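Local coordinates for cryptic loci regulator 2 (Schizosaccharomyces pombe 972h-, PDB 5IKJ), which promotes transcriptional silencing and correct nucleosome positioning in fission-yeast heterochromatin as part of the histone-deacetylase-containing SHREC repressor complex, acting upstream of the deacetylases, at residues I257-Y269 with T283-L295. Sequence-based numbering, arbitrary orientation.
Sequences IPAIIVARNLINY and TFVEPYQYHCKQL
I260 and K293, like N265 and Q289, are hydrogen-bonded pairs joining antiparallel strands 257-266 and 288-294, neighbours inside a five-stranded antiparallel sheet. A classic beta bulge interrupts the ladder: the carbonyl O of H291 accepts from both V262 N (3.1 Å) and A263 N (3.3 Å), and the pairing slips by one residue. Within the bulge, H291 N returns a bond to A263 O.

N265 links two side chains of the other strand. Its OD1 lies in the plane of the H291 ring and takes NE2 nearly head-on, with amide and ring almost coplanar. N265 ND2 gives a straight bond to Q289 OE1 (2.9 Å), the two amides standing steeply to each other, while Q289 NE2 binds D303 of strand 300-304. With chi1 at 61°, CG of N265 lies between the backbone N and the carbonyl carbon, which brings the amide to these partners; I540 of helix 531-540 touches both N265 and H291.

Apolar contacts include I261 CD1 against C292 SG (3.8 Å) and L266 CD2 beside Y288 CE1 (3.6 Å). R264 runs extended across one face of Y288, its guanidinium 9° from parallel with the ring but displaced toward CZ and OH; NH2 forms a salt bridge with D234 and NH1 binds Y242 O. An alanine in place of Y288 would probably leave the R264 methylenes without the ring beside them, freer to move. R264 CD sits 3.7 Å from the Y288 ring centroid, a CH-pi contact just 7° off the ring normal.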
# COMPACT_ATOMS: atom_id res chain seq x y z
N ILE A 257 -5.15 -28.29 3.96
CA ILE A 257 -5.00 -27.70 5.29
C ILE A 257 -5.58 -26.29 5.25
O ILE A 257 -5.16 -25.48 4.41
CB ILE A 257 -3.53 -27.68 5.73
CG1 ILE A 257 -3.01 -29.10 5.91
CG2 ILE A 257 -3.36 -26.87 7.02
CD1 ILE A 257 -1.51 -29.20 6.09
N PRO A 258 -6.54 -25.94 6.12
CA PRO A 258 -7.00 -24.55 6.18
C PRO A 258 -5.94 -23.67 6.82
O PRO A 258 -5.37 -24.01 7.86
CB PRO A 258 -8.27 -24.62 7.04
CG PRO A 258 -8.54 -26.09 7.28
CD PRO A 258 -7.23 -26.78 7.11
N ALA A 259 -5.68 -22.52 6.20
CA ALA A 259 -4.59 -21.66 6.65
C ALA A 259 -4.95 -20.20 6.39
O ALA A 259 -5.90 -19.89 5.65
CB ALA A 259 -3.28 -22.02 5.94
N ILE A 260 -4.19 -19.31 7.02
CA ILE A 260 -4.30 -17.88 6.80
C ILE A 260 -2.92 -17.35 6.46
O ILE A 260 -1.93 -17.70 7.11
CB ILE A 260 -4.88 -17.15 8.03
CG1 ILE A 260 -5.05 -15.66 7.72
CG2 ILE A 260 -3.97 -17.33 9.25
CD1 ILE A 260 -6.09 -14.98 8.60
N ILE A 261 -2.85 -16.51 5.43
CA ILE A 261 -1.59 -15.88 5.07
C ILE A 261 -1.22 -14.89 6.17
O ILE A 261 -1.95 -13.94 6.44
CB ILE A 261 -1.68 -15.18 3.70
CG1 ILE A 261 -2.24 -16.13 2.63
CG2 ILE A 261 -0.32 -14.63 3.28
CD1 ILE A 261 -1.31 -17.27 2.24
N VAL A 262 -0.08 -15.13 6.83
CA VAL A 262 0.44 -14.22 7.84
C VAL A 262 1.52 -13.29 7.30
O VAL A 262 1.62 -12.14 7.73
CB VAL A 262 0.98 -15.04 9.04
CG1 VAL A 262 1.50 -14.10 10.12
CG2 VAL A 262 -0.10 -15.96 9.58
N ALA A 263 2.34 -13.76 6.37
CA ALA A 263 3.48 -12.99 5.88
C ALA A 263 3.83 -13.52 4.50
O ALA A 263 3.33 -14.56 4.07
CB ALA A 263 4.68 -13.09 6.83
N ARG A 264 4.68 -12.78 3.80
CA ARG A 264 5.11 -13.15 2.47
C ARG A 264 6.31 -12.28 2.13
O ARG A 264 6.46 -11.19 2.67
CB ARG A 264 4.00 -12.96 1.43
CG ARG A 264 3.74 -11.50 1.10
CD ARG A 264 2.41 -11.28 0.42
NE ARG A 264 2.20 -9.87 0.12
CZ ARG A 264 1.13 -9.38 -0.50
NH1 ARG A 264 0.16 -10.19 -0.89
NH2 ARG A 264 1.04 -8.08 -0.73
N ASN A 265 7.18 -12.79 1.25
CA ASN A 265 8.38 -12.06 0.88
C ASN A 265 8.70 -12.35 -0.57
O ASN A 265 8.40 -13.43 -1.09
CB ASN A 265 9.56 -12.43 1.77
CG ASN A 265 9.91 -13.91 1.68
OD1 ASN A 265 9.38 -14.73 2.42
ND2 ASN A 265 10.81 -14.24 0.76
N LEU A 266 9.30 -11.37 -1.24
CA LEU A 266 9.74 -11.55 -2.61
C LEU A 266 10.98 -12.43 -2.65
O LEU A 266 11.83 -12.37 -1.77
CB LEU A 266 10.02 -10.19 -3.25
CG LEU A 266 8.80 -9.31 -3.51
CD1 LEU A 266 9.23 -7.89 -3.84
CD2 LEU A 266 7.94 -9.88 -4.62
N ILE A 267 11.07 -13.26 -3.69
CA ILE A 267 12.18 -14.18 -3.85
C ILE A 267 13.30 -13.47 -4.59
O ILE A 267 13.08 -12.92 -5.68
CB ILE A 267 11.75 -15.45 -4.60
CG1 ILE A 267 10.40 -15.97 -4.08
CG2 ILE A 267 12.81 -16.54 -4.44
CD1 ILE A 267 9.78 -17.05 -4.95
N ASN A 268 14.50 -13.47 -4.01
CA ASN A 268 15.63 -12.78 -4.61
C ASN A 268 16.14 -13.57 -5.81
O ASN A 268 16.55 -14.72 -5.68
CB ASN A 268 16.74 -12.60 -3.58
CG ASN A 268 17.95 -11.87 -4.14
OD1 ASN A 268 18.41 -12.16 -5.25
ND2 ASN A 268 18.48 -10.93 -3.37
N TYR A 269 16.12 -12.93 -6.98
CA TYR A 269 16.70 -13.51 -8.19
C TYR A 269 17.87 -12.69 -8.72
O TYR A 269 18.33 -12.94 -9.84
CB TYR A 269 15.63 -13.66 -9.28
CG TYR A 269 14.47 -14.57 -8.90
CD1 TYR A 269 14.60 -15.51 -7.89
CD2 TYR A 269 13.25 -14.47 -9.55
CE1 TYR A 269 13.55 -16.34 -7.54
CE2 TYR A 269 12.19 -15.30 -9.21
CZ TYR A 269 12.35 -16.22 -8.20
OH TYR A 269 11.30 -17.05 -7.86
N THR A 283 8.30 -14.45 -12.30
CA THR A 283 8.09 -13.63 -11.11
C THR A 283 6.64 -13.18 -11.02
O THR A 283 6.07 -13.10 -9.92
CB THR A 283 9.02 -12.42 -11.13
OG1 THR A 283 8.89 -11.72 -12.37
CG2 THR A 283 10.47 -12.86 -10.93
N PHE A 284 6.01 -12.87 -12.15
CA PHE A 284 4.63 -12.42 -12.14
C PHE A 284 3.69 -13.53 -11.68
O PHE A 284 2.64 -13.25 -11.09
CB PHE A 284 4.23 -11.94 -13.54
CG PHE A 284 2.94 -11.16 -13.56
CD1 PHE A 284 2.94 -9.80 -13.29
CD2 PHE A 284 1.74 -11.78 -13.86
CE1 PHE A 284 1.76 -9.08 -13.32
CE2 PHE A 284 0.56 -11.06 -13.89
CZ PHE A 284 0.57 -9.71 -13.62
N VAL A 285 4.05 -14.79 -11.91
CA VAL A 285 3.21 -15.92 -11.51
C VAL A 285 3.52 -16.35 -10.08
O VAL A 285 2.60 -16.65 -9.31
CB VAL A 285 3.41 -17.08 -12.51
CG1 VAL A 285 2.71 -18.35 -12.02
CG2 VAL A 285 2.88 -16.69 -13.88
N GLU A 286 4.79 -16.41 -9.71
CA GLU A 286 5.23 -16.87 -8.39
C GLU A 286 6.18 -15.84 -7.79
O GLU A 286 7.38 -16.10 -7.64
CB GLU A 286 5.89 -18.24 -8.48
CG GLU A 286 4.92 -19.41 -8.50
CD GLU A 286 4.55 -19.89 -7.11
OE1 GLU A 286 4.78 -19.14 -6.14
OE2 GLU A 286 4.03 -21.02 -6.99
N PRO A 287 5.68 -14.66 -7.43
CA PRO A 287 6.56 -13.63 -6.85
C PRO A 287 6.90 -13.85 -5.39
O PRO A 287 7.90 -13.29 -4.92
CB PRO A 287 5.75 -12.34 -7.03
CG PRO A 287 4.33 -12.79 -6.99
CD PRO A 287 4.30 -14.16 -7.60
N TYR A 288 6.12 -14.64 -4.66
CA TYR A 288 6.19 -14.67 -3.21
C TYR A 288 6.49 -16.06 -2.68
O TYR A 288 6.07 -17.07 -3.25
CB TYR A 288 4.86 -14.20 -2.59
CG TYR A 288 4.58 -12.72 -2.69
CD1 TYR A 288 5.51 -11.79 -2.26
CD2 TYR A 288 3.39 -12.26 -3.22
CE1 TYR A 288 5.26 -10.43 -2.34
CE2 TYR A 288 3.12 -10.91 -3.31
CZ TYR A 288 4.06 -10.00 -2.87
OH TYR A 288 3.79 -8.65 -2.96
N GLN A 289 7.21 -16.10 -1.56
CA GLN A 289 7.08 -17.18 -0.59
C GLN A 289 5.96 -16.79 0.36
O GLN A 289 5.89 -15.64 0.81
CB GLN A 289 8.36 -17.41 0.20
CG GLN A 289 9.65 -17.49 -0.59
CD GLN A 289 10.84 -17.81 0.29
OE1 GLN A 289 11.74 -16.99 0.48
NE2 GLN A 289 10.85 -19.02 0.85
N TYR A 290 5.10 -17.74 0.68
CA TYR A 290 4.02 -17.52 1.63
C TYR A 290 4.31 -18.27 2.93
O TYR A 290 4.81 -19.40 2.90
CB TYR A 290 2.67 -17.95 1.06
CG TYR A 290 2.30 -17.23 -0.22
CD1 TYR A 290 1.87 -15.91 -0.19
CD2 TYR A 290 2.39 -17.87 -1.44
CE1 TYR A 290 1.54 -15.25 -1.36
CE2 TYR A 290 2.06 -17.22 -2.61
CZ TYR A 290 1.64 -15.91 -2.57
OH TYR A 290 1.31 -15.26 -3.73
N HIS A 291 4.00 -17.63 4.05
CA HIS A 291 4.19 -18.20 5.37
C HIS A 291 2.86 -18.12 6.10
O HIS A 291 2.33 -17.03 6.31
CB HIS A 291 5.29 -17.46 6.14
CG HIS A 291 6.45 -17.08 5.28
ND1 HIS A 291 7.43 -17.98 4.91
CD2 HIS A 291 6.79 -15.90 4.71
CE1 HIS A 291 8.32 -17.37 4.15
NE2 HIS A 291 7.96 -16.11 4.01
N CYS A 292 2.32 -19.28 6.47
CA CYS A 292 0.93 -19.38 6.85
C CYS A 292 0.79 -19.86 8.29
O CYS A 292 1.76 -20.27 8.94
CB CYS A 292 0.18 -20.33 5.91
SG CYS A 292 0.46 -19.97 4.17
N LYS A 293 -0.45 -19.80 8.77
CA LYS A 293 -0.83 -20.28 10.09
C LYS A 293 -2.08 -21.13 9.93
O LYS A 293 -3.12 -20.64 9.48
CB LYS A 293 -1.11 -19.10 11.04
CG LYS A 293 -1.88 -19.44 12.32
CD LYS A 293 -1.08 -20.35 13.24
CE LYS A 293 -1.76 -20.48 14.60
NZ LYS A 293 -3.17 -20.94 14.48
N GLN A 294 -1.97 -22.42 10.26
CA GLN A 294 -3.13 -23.29 10.16
C GLN A 294 -4.23 -22.79 11.09
O GLN A 294 -3.97 -22.29 12.18
CB GLN A 294 -2.76 -24.73 10.51
CG GLN A 294 -3.90 -25.72 10.28
CD GLN A 294 -3.46 -27.16 10.41
OE1 GLN A 294 -2.27 -27.47 10.41
NE2 GLN A 294 -4.43 -28.07 10.50
N LEU A 295 -5.47 -22.93 10.63
CA LEU A 295 -6.64 -22.47 11.38
C LEU A 295 -7.29 -23.66 12.07
O LEU A 295 -7.64 -24.65 11.41
CB LEU A 295 -7.63 -21.76 10.46
CG LEU A 295 -7.09 -20.47 9.84
CD1 LEU A 295 -8.00 -19.97 8.73
CD2 LEU A 295 -6.91 -19.38 10.90